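Local coordinates for nuclear polyadenylated rna-binding protein NAB2 (Saccharomyces cerevisiae, PDB 2V75) that binds poly(A) tails of nuclear mRNAs, shields them from exosome decay and helps control tail length, with an N-terminal domain, the part modelled here, needed for nuclear export, at residues 6-9 with 10-13; 28-31 with 32-36; 49-52 with 53-56; 64-67 with 68-72; 74-77 with 78-82. One frame throughout, in Å; residues are numbered along the deposited sequence.

Contact 1: residues 6-9 with 10-13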
loop_
_atom_site.group_PDB
_atom_site.type_symbol
_atom_site.label_atom_id
_atom_site.label_comp_id
_atom_site.label_asym_id
_atom_site.label_seq_id
_atom_site.Cartn_x
_atom_site.Cartn_y
_atom_site.Cartn_z
ATOM N N TYR A 6 -6.256 -1.633 -12.981
ATOM C CA TYR A 6 -5.061 -1.360 -12.116
ATOM C C TYR A 6 -5.101 -2.042 -10.727
ATOM O O TYR A 6 -4.182 -1.930 -9.948
ATOM C CB TYR A 6 -4.873 0.159 -11.944
ATOM C CG TYR A 6 -4.675 0.924 -13.243
ATOM C CD1 TYR A 6 -3.584 0.658 -14.069
ATOM C CD2 TYR A 6 -5.582 1.898 -13.652
ATOM C CE1 TYR A 6 -3.398 1.345 -15.266
ATOM C CE2 TYR A 6 -5.409 2.589 -14.850
ATOM C CZ TYR A 6 -4.313 2.313 -15.652
ATOM O OH TYR A 6 -4.123 2.990 -16.848
ATOM N N THR A 7 -6.153 -2.756 -10.376
ATOM C CA THR A 7 -6.228 -3.294 -9.028
ATOM C C THR A 7 -5.221 -4.429 -8.773
ATOM O O THR A 7 -4.683 -4.577 -7.668
ATOM C CB THR A 7 -7.663 -3.765 -8.770
ATOM O OG1 THR A 7 -8.506 -2.610 -8.766
ATOM C CG2 THR A 7 -7.777 -4.477 -7.443
ATOM N N GLU A 8 -4.944 -5.232 -9.794
ATOM C CA GLU A 8 -4.051 -6.371 -9.581
ATOM C C GLU A 8 -2.612 -5.884 -9.439
ATOM O O GLU A 8 -1.888 -6.297 -8.537
ATOM C CB GLU A 8 -4.202 -7.427 -10.691
ATOM C CG GLU A 8 -5.517 -8.212 -10.650
ATOM C CD GLU A 8 -5.808 -8.854 -9.293
ATOM O OE1 GLU A 8 -4.993 -9.663 -8.806
ATOM O OE2 GLU A 8 -6.869 -8.565 -8.697
ATOM N N ASN A 9 -2.207 -4.939 -10.270
ATOM C CA ASN A 9 -0.889 -4.339 -10.101
ATOM C C ASN A 9 -0.746 -3.519 -8.820
ATOM O O ASN A 9 0.331 -3.482 -8.231
ATOM C CB ASN A 9 -0.523 -3.500 -11.310
ATOM C CG ASN A 9 -0.071 -4.356 -12.476
ATOM O OD1 ASN A 9 0.426 -5.471 -12.282
ATOM N ND2 ASN A 9 -0.254 -3.855 -13.691
ATOM N N LEU A 10 -1.812 -2.859 -8.387
ATOM C CA LEU A 10 -1.731 -2.144 -7.116
ATOM C C LEU A 10 -1.505 -3.074 -5.918
ATOM O O LEU A 10 -0.732 -2.770 -5.019
ATOM C CB LEU A 10 -2.966 -1.269 -6.921
ATOM C CG LEU A 10 -2.779 -0.259 -5.810
ATOM C CD1 LEU A 10 -1.608 0.719 -6.007
ATOM C CD2 LEU A 10 -4.082 0.504 -5.576
ATOM N N LYS A 11 -2.149 -4.230 -5.938
ATOM C CA LYS A 11 -2.002 -5.183 -4.834
ATOM C C LYS A 11 -0.561 -5.658 -4.801
ATOM O O LYS A 11 0.046 -5.771 -3.754
ATOM C CB LYS A 11 -2.953 -6.336 -5.019
ATOM C CG LYS A 11 -4.432 -6.064 -4.724
ATOM C CD LYS A 11 -5.223 -7.382 -4.935
ATOM C CE LYS A 11 -6.682 -7.127 -5.216
ATOM N NZ LYS A 11 -7.290 -8.292 -5.881
ATOM N N VAL A 12 0.025 -5.862 -5.968
ATOM C CA VAL A 12 1.447 -6.259 -6.026
ATOM C C VAL A 12 2.343 -5.143 -5.526
ATOM O O VAL A 12 3.225 -5.338 -4.690
ATOM C CB VAL A 12 1.880 -6.655 -7.429
ATOM C CG1 VAL A 12 3.408 -6.737 -7.517
ATOM C CG2 VAL A 12 1.274 -8.006 -7.847
ATOM N N ILE A 13 2.037 -3.912 -5.917
ATOM C CA ILE A 13 2.869 -2.764 -5.525
ATOM C C ILE A 13 2.807 -2.519 -4.040
ATOM O O ILE A 13 3.809 -2.246 -3.383
ATOM C CB ILE A 13 2.446 -1.485 -6.276
ATOM C CG1 ILE A 13 2.960 -1.551 -7.716
ATOM C CG2 ILE A 13 2.955 -0.209 -5.570
ATOM C CD1 ILE A 13 2.241 -0.503 -8.618
#

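Contact 2: residues 28-31 with 32-36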
loop_
_atom_site.group_PDB
_atom_site.type_symbol
_atom_site.label_atom_id
_atom_site.label_comp_id
_atom_site.label_asym_id
_atom_site.label_seq_id
_atom_site.Cartn_x
_atom_site.Cartn_y
_atom_site.Cartn_z
ATOM N N ILE A 28 1.204 -10.344 4.394
ATOM C CA ILE A 28 1.384 -9.236 3.447
ATOM C C ILE A 28 0.288 -9.256 2.385
ATOM O O ILE A 28 -0.262 -8.217 2.095
ATOM C CB ILE A 28 2.783 -9.275 2.810
ATOM C CG1 ILE A 28 3.814 -8.777 3.821
ATOM C CG2 ILE A 28 2.863 -8.433 1.561
ATOM C CD1 ILE A 28 5.272 -9.122 3.354
ATOM N N LYS A 29 -0.034 -10.429 1.858
ATOM C CA LYS A 29 -0.970 -10.568 0.743
ATOM C C LYS A 29 -2.327 -10.056 1.235
ATOM O O LYS A 29 -3.018 -9.313 0.538
ATOM C CB LYS A 29 -1.051 -12.010 0.312
ATOM C CG LYS A 29 -1.826 -12.246 -0.977
ATOM C CD LYS A 29 -1.778 -13.713 -1.454
ATOM C CE LYS A 29 -0.520 -14.018 -2.268
ATOM N NZ LYS A 29 -0.303 -12.990 -3.330
ATOM N N TYR A 30 -2.675 -10.408 2.469
ATOM C CA TYR A 30 -3.973 -9.976 3.010
ATOM C C TYR A 30 -4.013 -8.488 3.258
ATOM O O TYR A 30 -4.990 -7.842 2.850
ATOM C CB TYR A 30 -4.277 -10.675 4.326
ATOM C CG TYR A 30 -5.568 -10.203 4.980
ATOM C CD1 TYR A 30 -6.789 -10.548 4.442
ATOM C CD2 TYR A 30 -5.568 -9.437 6.140
ATOM C CE1 TYR A 30 -7.981 -10.149 5.057
ATOM C CE2 TYR A 30 -6.767 -9.014 6.753
ATOM C CZ TYR A 30 -7.970 -9.367 6.180
ATOM O OH TYR A 30 -9.181 -9.023 6.770
ATOM N N VAL A 31 -2.988 -7.951 3.932
ATOM C CA VAL A 31 -2.898 -6.491 4.179
ATOM C C VAL A 31 -2.960 -5.745 2.826
ATOM O O VAL A 31 -3.701 -4.762 2.682
ATOM C CB VAL A 31 -1.673 -6.089 5.019
ATOM C CG1 VAL A 31 -1.548 -4.548 5.163
ATOM C CG2 VAL A 31 -1.671 -6.767 6.403
ATOM N N ALA A 32 -2.240 -6.211 1.819
ATOM C CA ALA A 32 -2.282 -5.572 0.508
ATOM C C ALA A 32 -3.700 -5.613 -0.082
ATOM O O ALA A 32 -4.218 -4.621 -0.618
ATOM C CB ALA A 32 -1.280 -6.245 -0.444
ATOM N N GLU A 33 -4.376 -6.740 0.053
ATOM C CA GLU A 33 -5.734 -6.846 -0.481
ATOM C C GLU A 33 -6.667 -5.898 0.262
ATOM O O GLU A 33 -7.578 -5.314 -0.341
ATOM C CB GLU A 33 -6.230 -8.275 -0.366
ATOM C CG GLU A 33 -5.626 -9.192 -1.433
ATOM C CD GLU A 33 -6.591 -9.497 -2.575
ATOM O OE1 GLU A 33 -7.708 -8.922 -2.607
ATOM O OE2 GLU A 33 -6.239 -10.356 -3.422
ATOM N N TYR A 34 -6.480 -5.810 1.569
ATOM C CA TYR A 34 -7.385 -5.003 2.383
ATOM C C TYR A 34 -7.164 -3.536 2.006
ATOM O O TYR A 34 -8.128 -2.784 1.829
ATOM C CB TYR A 34 -7.106 -5.168 3.867
ATOM C CG TYR A 34 -8.269 -4.850 4.751
ATOM C CD1 TYR A 34 -9.166 -5.810 5.128
ATOM C CD2 TYR A 34 -8.509 -3.569 5.181
ATOM C CE1 TYR A 34 -10.265 -5.501 5.942
ATOM C CE2 TYR A 34 -9.592 -3.268 5.965
ATOM C CZ TYR A 34 -10.483 -4.213 6.335
ATOM O OH TYR A 34 -11.535 -3.780 7.132
ATOM N N ILE A 35 -5.910 -3.141 1.882
ATOM C CA ILE A 35 -5.581 -1.769 1.478
ATOM C C ILE A 35 -6.203 -1.376 0.136
ATOM O O ILE A 35 -6.868 -0.345 0.007
ATOM C CB ILE A 35 -4.065 -1.488 1.520
ATOM C CG1 ILE A 35 -3.577 -1.512 2.981
ATOM C CG2 ILE A 35 -3.755 -0.160 0.769
ATOM C CD1 ILE A 35 -2.050 -1.348 3.096
ATOM N N VAL A 36 -6.083 -2.247 -0.843
ATOM C CA VAL A 36 -6.633 -1.967 -2.142
ATOM C C VAL A 36 -8.148 -1.946 -2.128
ATOM O O VAL A 36 -8.740 -1.135 -2.814
ATOM C CB VAL A 36 -6.058 -2.953 -3.148
ATOM C CG1 VAL A 36 -6.823 -2.896 -4.477
ATOM C CG2 VAL A 36 -4.550 -2.681 -3.257
#

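Contact 3: residues 49-52 with 53-56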
loop_
_atom_site.group_PDB
_atom_site.type_symbol
_atom_site.label_atom_id
_atom_site.label_comp_id
_atom_site.label_asym_id
_atom_site.label_seq_id
_atom_site.Cartn_x
_atom_site.Cartn_y
_atom_site.Cartn_z
ATOM N N VAL A 49 -5.936 4.914 6.663
ATOM C CA VAL A 49 -4.942 4.704 7.728
ATOM C C VAL A 49 -5.627 4.327 9.037
ATOM O O VAL A 49 -5.282 3.323 9.687
ATOM C CB VAL A 49 -4.049 5.928 7.876
ATOM C CG1 VAL A 49 -3.063 5.741 9.050
ATOM C CG2 VAL A 49 -3.244 6.108 6.582
ATOM N N ASP A 50 -6.651 5.092 9.363
ATOM C CA ASP A 50 -7.526 4.782 10.501
ATOM C C ASP A 50 -7.985 3.314 10.530
ATOM O O ASP A 50 -7.875 2.665 11.565
ATOM C CB ASP A 50 -8.768 5.669 10.477
ATOM C CG ASP A 50 -8.510 7.048 10.969
ATOM O OD1 ASP A 50 -7.414 7.269 11.540
ATOM O OD2 ASP A 50 -9.431 7.894 10.805
ATOM N N GLU A 51 -8.498 2.796 9.410
ATOM C CA GLU A 51 -9.059 1.467 9.356
ATOM C C GLU A 51 -7.936 0.467 9.566
ATOM O O GLU A 51 -8.104 -0.483 10.333
ATOM C CB GLU A 51 -9.838 1.217 8.052
ATOM C CG GLU A 51 -10.243 -0.207 7.741
ATOM C CD GLU A 51 -11.600 -0.604 8.317
ATOM O OE1 GLU A 51 -12.027 0.055 9.293
ATOM O OE2 GLU A 51 -12.217 -1.560 7.786
ATOM N N LEU A 52 -6.786 0.672 8.933
ATOM C CA LEU A 52 -5.669 -0.263 9.067
ATOM C C LEU A 52 -5.139 -0.309 10.521
ATOM O O LEU A 52 -4.780 -1.376 11.047
ATOM C CB LEU A 52 -4.534 0.118 8.122
ATOM C CG LEU A 52 -4.831 -0.005 6.633
ATOM C CD1 LEU A 52 -3.704 0.696 5.755
ATOM C CD2 LEU A 52 -5.039 -1.435 6.335
ATOM N N ALA A 53 -5.067 0.860 11.127
ATOM C CA ALA A 53 -4.654 0.985 12.521
ATOM C C ALA A 53 -5.583 0.240 13.469
ATOM O O ALA A 53 -5.143 -0.237 14.530
ATOM C CB ALA A 53 -4.562 2.432 12.948
ATOM N N SER A 54 -6.872 0.212 13.138
ATOM C CA SER A 54 -7.814 -0.596 13.886
ATOM C C SER A 54 -7.607 -2.115 13.735
ATOM O O SER A 54 -7.968 -2.856 14.604
ATOM C CB SER A 54 -9.255 -0.202 13.558
ATOM O OG SER A 54 -9.723 -0.796 12.374
ATOM N N LEU A 55 -7.055 -2.568 12.622
ATOM C CA LEU A 55 -6.790 -3.981 12.384
ATOM C C LEU A 55 -5.425 -4.545 12.816
ATOM O O LEU A 55 -5.296 -5.735 13.123
ATOM C CB LEU A 55 -6.961 -4.264 10.898
ATOM C CG LEU A 55 -8.370 -4.790 10.572
ATOM C CD1 LEU A 55 -9.393 -3.677 10.720
ATOM C CD2 LEU A 55 -8.318 -5.332 9.155
ATOM N N PHE A 56 -4.416 -3.695 12.835
ATOM C CA PHE A 56 -3.038 -4.145 12.976
ATOM C C PHE A 56 -2.322 -3.246 14.004
ATOM O O PHE A 56 -1.931 -2.161 13.648
ATOM C CB PHE A 56 -2.338 -4.042 11.626
ATOM C CG PHE A 56 -3.068 -4.815 10.542
ATOM C CD1 PHE A 56 -3.090 -6.198 10.576
ATOM C CD2 PHE A 56 -3.748 -4.127 9.543
ATOM C CE1 PHE A 56 -3.787 -6.933 9.577
ATOM C CE2 PHE A 56 -4.467 -4.838 8.580
ATOM C CZ PHE A 56 -4.484 -6.213 8.629
#

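Contact 4: residues 64-67 with 68-72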
loop_
_atom_site.group_PDB
_atom_site.type_symbol
_atom_site.label_atom_id
_atom_site.label_comp_id
_atom_site.label_asym_id
_atom_site.label_seq_id
_atom_site.Cartn_x
_atom_site.Cartn_y
_atom_site.Cartn_z
ATOM N N LEU A 64 1.997 2.938 8.617
ATOM C CA LEU A 64 0.787 2.703 7.822
ATOM C C LEU A 64 0.544 3.876 6.889
ATOM O O LEU A 64 0.170 3.707 5.727
ATOM C CB LEU A 64 -0.463 2.485 8.689
ATOM C CG LEU A 64 -0.433 1.146 9.456
ATOM C CD1 LEU A 64 -1.515 1.146 10.540
ATOM C CD2 LEU A 64 -0.619 0.008 8.450
ATOM N N ALA A 65 0.718 5.077 7.418
ATOM C CA ALA A 65 0.569 6.265 6.598
ATOM C C ALA A 65 1.513 6.312 5.389
ATOM O O ALA A 65 1.105 6.657 4.282
ATOM C CB ALA A 65 0.691 7.550 7.442
ATOM N N ASN A 66 2.773 5.956 5.577
ATOM C CA ASN A 66 3.693 5.854 4.464
ATOM C C ASN A 66 3.218 4.875 3.402
ATOM O O ASN A 66 3.311 5.176 2.208
ATOM C CB ASN A 66 5.045 5.429 4.966
ATOM C CG ASN A 66 6.065 5.363 3.832
ATOM O OD1 ASN A 66 6.727 4.348 3.620
ATOM N ND2 ASN A 66 6.193 6.480 3.100
ATOM N N VAL A 67 2.751 3.719 3.837
ATOM C CA VAL A 67 2.303 2.654 2.936
ATOM C C VAL A 67 1.087 3.170 2.191
ATOM O O VAL A 67 1.010 3.044 0.965
ATOM C CB VAL A 67 1.949 1.366 3.647
ATOM C CG1 VAL A 67 1.289 0.352 2.642
ATOM C CG2 VAL A 67 3.219 0.791 4.342
ATOM N N VAL A 68 0.140 3.736 2.928
ATOM C CA VAL A 68 -1.064 4.295 2.285
ATOM C C VAL A 68 -0.753 5.434 1.266
ATOM O O VAL A 68 -1.285 5.479 0.124
ATOM C CB VAL A 68 -2.140 4.663 3.353
ATOM C CG1 VAL A 68 -3.268 5.412 2.676
ATOM C CG2 VAL A 68 -2.633 3.378 4.114
ATOM N N GLN A 69 0.061 6.406 1.658
ATOM C CA GLN A 69 0.562 7.447 0.761
ATOM C C GLN A 69 1.169 6.864 -0.510
ATOM O O GLN A 69 0.883 7.278 -1.622
ATOM C CB GLN A 69 1.575 8.311 1.536
ATOM C CG GLN A 69 0.900 9.162 2.560
ATOM C CD GLN A 69 1.891 9.994 3.368
ATOM O OE1 GLN A 69 3.098 9.836 3.191
ATOM N NE2 GLN A 69 1.383 10.835 4.257
ATOM N N THR A 70 2.011 5.847 -0.363
ATOM C CA THR A 70 2.638 5.243 -1.512
ATOM C C THR A 70 1.626 4.545 -2.430
ATOM O O THR A 70 1.706 4.676 -3.658
ATOM C CB THR A 70 3.630 4.167 -1.056
ATOM O OG1 THR A 70 4.627 4.800 -0.269
ATOM C CG2 THR A 70 4.260 3.398 -2.243
ATOM N N ALA A 71 0.633 3.923 -1.830
ATOM C CA ALA A 71 -0.414 3.242 -2.577
ATOM C C ALA A 71 -1.187 4.253 -3.421
ATOM O O ALA A 71 -1.401 4.005 -4.585
ATOM C CB ALA A 71 -1.394 2.542 -1.628
ATOM N N PHE A 72 -1.664 5.340 -2.828
ATOM C CA PHE A 72 -2.473 6.262 -3.612
ATOM C C PHE A 72 -1.621 6.877 -4.711
ATOM O O PHE A 72 -2.040 7.132 -5.835
ATOM C CB PHE A 72 -3.032 7.379 -2.732
ATOM C CG PHE A 72 -4.338 7.074 -2.043
ATOM C CD1 PHE A 72 -5.550 7.209 -2.698
ATOM C CD2 PHE A 72 -4.357 6.773 -0.698
ATOM C CE1 PHE A 72 -6.754 6.966 -2.021
ATOM C CE2 PHE A 72 -5.553 6.559 -0.016
ATOM C CZ PHE A 72 -6.758 6.665 -0.681
#

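Contact 5: residues 74-77 with 78-82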
loop_
_atom_site.group_PDB
_atom_site.type_symbol
_atom_site.label_atom_id
_atom_site.label_comp_id
_atom_site.label_asym_id
_atom_site.label_seq_id
_atom_site.Cartn_x
_atom_site.Cartn_y
_atom_site.Cartn_z
ATOM N N ALA A 74 1.042 5.551 -6.194
ATOM C CA ALA A 74 1.260 4.521 -7.210
ATOM C C ALA A 74 0.037 4.346 -8.128
ATOM O O ALA A 74 0.204 4.256 -9.348
ATOM C CB ALA A 74 1.611 3.209 -6.548
ATOM N N LEU A 75 -1.163 4.371 -7.553
ATOM C CA LEU A 75 -2.400 4.285 -8.323
ATOM C C LEU A 75 -2.488 5.428 -9.348
ATOM O O LEU A 75 -2.814 5.201 -10.511
ATOM C CB LEU A 75 -3.603 4.270 -7.362
ATOM C CG LEU A 75 -4.997 4.206 -8.002
ATOM C CD1 LEU A 75 -5.125 2.978 -8.935
ATOM C CD2 LEU A 75 -6.091 4.237 -6.898
ATOM N N GLU A 76 -2.226 6.670 -8.920
ATOM C CA GLU A 76 -2.286 7.810 -9.782
ATOM C C GLU A 76 -1.275 7.651 -10.891
ATOM O O GLU A 76 -1.589 7.827 -12.063
ATOM C CB GLU A 76 -2.004 9.093 -8.996
ATOM C CG GLU A 76 -2.057 10.338 -9.862
ATOM C CD GLU A 76 -3.367 10.495 -10.632
ATOM O OE1 GLU A 76 -4.451 10.150 -10.106
ATOM O OE2 GLU A 76 -3.298 11.038 -11.748
ATOM N N ALA A 77 -0.064 7.236 -10.524
ATOM C CA ALA A 77 1.006 7.015 -11.489
ATOM C C ALA A 77 0.612 5.996 -12.537
ATOM O O ALA A 77 0.764 6.205 -13.739
ATOM C CB ALA A 77 2.290 6.601 -10.799
ATOM N N LEU A 78 0.067 4.874 -12.085
ATOM C CA LEU A 78 -0.472 3.911 -13.004
ATOM C C LEU A 78 -1.504 4.498 -13.996
ATOM O O LEU A 78 -1.409 4.230 -15.202
ATOM C CB LEU A 78 -1.094 2.763 -12.227
ATOM C CG LEU A 78 -0.114 1.839 -11.491
ATOM C CD1 LEU A 78 -0.957 0.958 -10.595
ATOM C CD2 LEU A 78 0.709 0.996 -12.525
ATOM N N GLN A 79 -2.488 5.243 -13.487
ATOM C CA GLN A 79 -3.492 5.928 -14.327
ATOM C C GLN A 79 -2.890 6.888 -15.361
ATOM O O GLN A 79 -3.429 7.078 -16.452
ATOM C CB GLN A 79 -4.516 6.653 -13.437
ATOM C CG GLN A 79 -5.516 5.706 -12.745
ATOM C CD GLN A 79 -6.232 6.327 -11.548
ATOM O OE1 GLN A 79 -5.778 7.320 -10.975
ATOM N NE2 GLN A 79 -7.357 5.734 -11.159
ATOM N N GLN A 80 -1.741 7.468 -15.040
ATOM C CA GLN A 80 -1.051 8.356 -15.952
ATOM C C GLN A 80 -0.186 7.567 -16.924
ATOM O O GLN A 80 0.460 8.137 -17.795
ATOM C CB GLN A 80 -0.224 9.346 -15.144
ATOM C CG GLN A 80 -1.097 10.220 -14.281
ATOM C CD GLN A 80 -0.283 11.215 -13.465
ATOM O OE1 GLN A 80 0.942 11.296 -13.595
ATOM N NE2 GLN A 80 -0.966 11.978 -12.618
ATOM N N GLY A 81 -0.169 6.245 -16.769
ATOM C CA GLY A 81 0.456 5.370 -17.753
ATOM C C GLY A 81 1.843 4.884 -17.390
ATOM O O GLY A 81 2.512 4.239 -18.209
ATOM N N GLU A 82 2.280 5.181 -16.171
ATOM C CA GLU A 82 3.549 4.681 -15.676
ATOM C C GLU A 82 3.444 3.161 -15.573
ATOM O O GLU A 82 2.384 2.621 -15.249
ATOM C CB GLU A 82 3.858 5.355 -14.338
ATOM C CG GLU A 82 5.001 4.759 -13.519
ATOM C CD GLU A 82 6.373 4.952 -14.139
ATOM O OE1 GLU A 82 6.525 4.705 -15.359
ATOM O OE2 GLU A 82 7.303 5.319 -13.381
#

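Contact 1: residues 6-9 with 10-13
Lys11 NZ is held by the carboxylate of Glu8, three residues earlier, in a salt bridge of 2.9 Å to OE2; it has a second, long and weak ion pair with Glu33 of helix 28-40. The ammonium comes to OE2 on the syn side, 28° out of the carboxylate plane. The two side chains run next to each other and point the same way, but they arrive differently. Glu8 folds back at chi2 (-53°), which brings a group that starts out away from residues 10-13 up to the lysine, whereas Lys11 is extended beyond CG. Along this course its CG lies 3.3 Å from Thr7 O, and its CE meets the methyl Thr7 CG2 at 3.6 Å. That methyl stands anti to the backbone N (chi1 -66° for OG1), turned to the side where Val36 of helix 28-40 also packs.

The backbone evidence for a regular turn is consistent. Leu10 N bonds Tyr6 O at 3.0 Å, Lys11 N and Val12 N follow with Thr7 O and Glu8 O, and Ile13 N closes on Asn9 O at 2.9 Å. Ile13 CG1 lies 3.3 Å from Asn9 O. Leu10 and Ile13 are both buried: Ile13 reaches helices 61-79 and 84-93, and Leu10 touches Val36. The arrangement is an i to i+3 salt bridge on the flank of amphipathic helix 7-18 that borders helix 28-40, in the first turns of the helix that opens the all-helical N-terminal domain of Nab2.

Contact 2: residues 28-31 with 32-36
Tyr30 and Tyr34, one turn apart, supply the aromatic part of the contact. Their side chains lie next to each other and point the same way, an oblique pair with ring centroids 5.9 Å apart and planes at 53°. The touching atoms are Tyr30 OH and Tyr34 CD1, at 3.6 Å. Tyr30 CG stands anti to its backbone N (chi1 176°), a torsion that carries the ring forward along the helix toward Tyr34. The phenol oxygen of Tyr34 probably hydrogen-bonds Glu51 on helix 45-55.

The apolar part is on another side: Val31 CG1 meets Ile35 CD1 at 3.8 Å, the two side chains crossing at a slant. Both residues are buried, with Val31 against Leu18 and Phe56 and Ile35 against Leu52 and Val67, in an alpha-helical bundle where helix 28-40 packs against helices 7-18, 45-55 and 61-79.

Backbone bonds set the i to i+4 spacing. Ala32 N to Ile28 O is 2.8 Å, Glu33 N bonds Lys29 O, Tyr34 N bonds Tyr30 O, and Ile35 N reaches Val31 O with an N-H...O angle of 169°. Apolar carbons lean on these acceptors: Ile35 CG1 is 3.3 Å from Val31 O, and Ala32 CB sits 3.4 Å from Ile28 O.

Contact 3: residues 49-52 with 53-56
Ala53 N and Val49 O form a straight i to i+4 bond of 2.9 Å, and Ser54 N repeats it with Asp50 O, but the last turn loosens: Leu55 N has only weak bonds, to Glu51 O and Leu52 O, and Phe56 N closes on Leu52 O at 3.0 Å with an N-H...O angle of 133°.

Ser54 OG adds a side-chain bond in this last turn, giving its hydrogen to Glu51 O at 2.6 Å. The hydroxyl, placed between the backbone N and the carbonyl carbon (chi1 82°), turns back toward the preceding turn, and it approaches somewhat off the carbonyl plane. Glu51 O thus has this short bond together with the weak one from Leu55 N, while Leu55 CD1 also comes within 3.5 Å of it. The Glu51 carboxylate has a probable partner in Tyr34, and that of Asp50 makes a salt bridge with Arg61.

On the inner side the Phe56 ring lies near Leu52. Its CD2 comes 3.3 Å from Leu52 O in an oblique approach, and its CE2 meets Leu52 CD2 at 4.1 Å, with the two side chains crossing. Leu55 CB rests on one face of the ring, 3.4 Å above the plane and offset toward the rim. Both Leu52 and Phe56 are buried, Leu52 against Ile35, Leu64 and Val68, Phe56 against Val31. This is the C-terminal turn of helix 45-55 in the helical Nab2 domain, with a serine OG bonded to the i-3 carbonyl and Phe56 tucked against helix 28-40.

Contact 4: residues 64-67 with 68-72
The backbone carbonyl plane of Asn66 has a Thr70 donor on each face: Thr70 N at 3.0 Å and Thr70 OG1 at 2.8 Å from Asn66 O, reaching it from opposite sides of the plane, the hydroxyl tilted 30° from it. One oxygen is therefore gripped twice by one residue. The hydroxyl gets there because OG1 stands beside the backbone N and anti to the carbonyl carbon (chi1 -62°), which brings it back over the preceding turn. The Asn66 amide crosses the Thr70 side chain at a slant but makes its own hydrogen bond elsewhere, where OD1 accepts from Lys17 NZ.

Among the other flat groups, the Gln69 amide trails from a chain extended beyond CG. Gln69 CG lies 3.0 Å from Ala65 O, and the amide carbon CD is still only 3.5 Å from Ala65 O. Within 68-72, Val68 CG1 lies in plane at the edge of the Phe72 ring.

Across the other sides the i to i+4 bonds are regular. Val68 N to Leu64 O is straight (170°), as is Gln69 N to Ala65 O, and Ala71 N bonds Val67 O. Val68 CG2 lies 3.3 Å from Leu64 O. Buried Leu64, Val67, Val68 and Ala71 face helices 7-18, 28-40 and 45-55. The motif is a threonine hydroxyl bonded to the i-4 backbone carbonyl, in the central helix 61-79 of an all-helical bundle.

Contact 5: residues 74-77 with 78-82
Ala77 O is the knot of the tight end: Glu82 N bonds it at 3.0 Å, while Gln80 N bonds mainly Glu76 O, at 3.0 Å, and Ala77 O only weakly. The companion bond, Gly81 N to Leu78 O, measures 2.8 Å, and Gly81 has positive phi (100°), where a CB would jam against the preceding carbonyl. Ala77 CB meets Glu82 CB at 4.1 Å. One turn earlier, Leu78 CG lies 3.2 Å from Ala74 O, and Leu78 N bonds the same Ala74 O at 2.8 Å. Leu78 and Ala74 are buried against Ile13, and Ile87 of helix 84-93 also covers Leu78 together with Ala77 and Glu82.

The solvent side, with exposed Glu76 and Gln80, is bridged by one side-chain bond. Gln80 NE2 gives a hydrogen to Glu76 OE2 at 2.7 Å, with an N-H...O angle of 146°. OE2 offers its anti lone pair, away from OE1, and lies out of the Gln80 amide plane. The carboxylate and amide are turned 70° to each other. Glu76 bends at chi2 after starting anti to its backbone N, which carries its carboxylate forward along the helix to Gln80, whose own chain is extended beyond CG. The Gln80 CG also approaches Glu76 O, at 3.3 Å.

Both halves belong to the C-terminal end of helix 61-79, a Schellman motif with its glycine turn leading toward helix 84-93.

How the contacts relate
The five contacts lie in series along one all-helical domain of the PWI-like clan. Contact 4 is the most central, its centre about 5 Å from that of the chain, and contacts 1, 2 and 3 all touch it: Leu10 CD1 meets Ala71 O at 3.6 Å, Ile35 CD1 meets Val67 CG1 at 3.8 Å, and Leu52 CD1 meets Val68 CG2 at 3.3 Å. Contacts 1 and 2 are joined by the weak Lys11 NZ to Glu33 OE1 pair at 3.4 Å, contacts 2 and 3 by Ile35 CG1 on Leu52 CD1 at 3.5 Å. Contact 5 shares helix 61-79 with contact 4 and packs with contact 1, Tyr6 CE2 approaching Gln79 CG at 3.8 Å. Contacts 3 and 5 stand on opposite sides of the chain's centre, about 25 Å between centres.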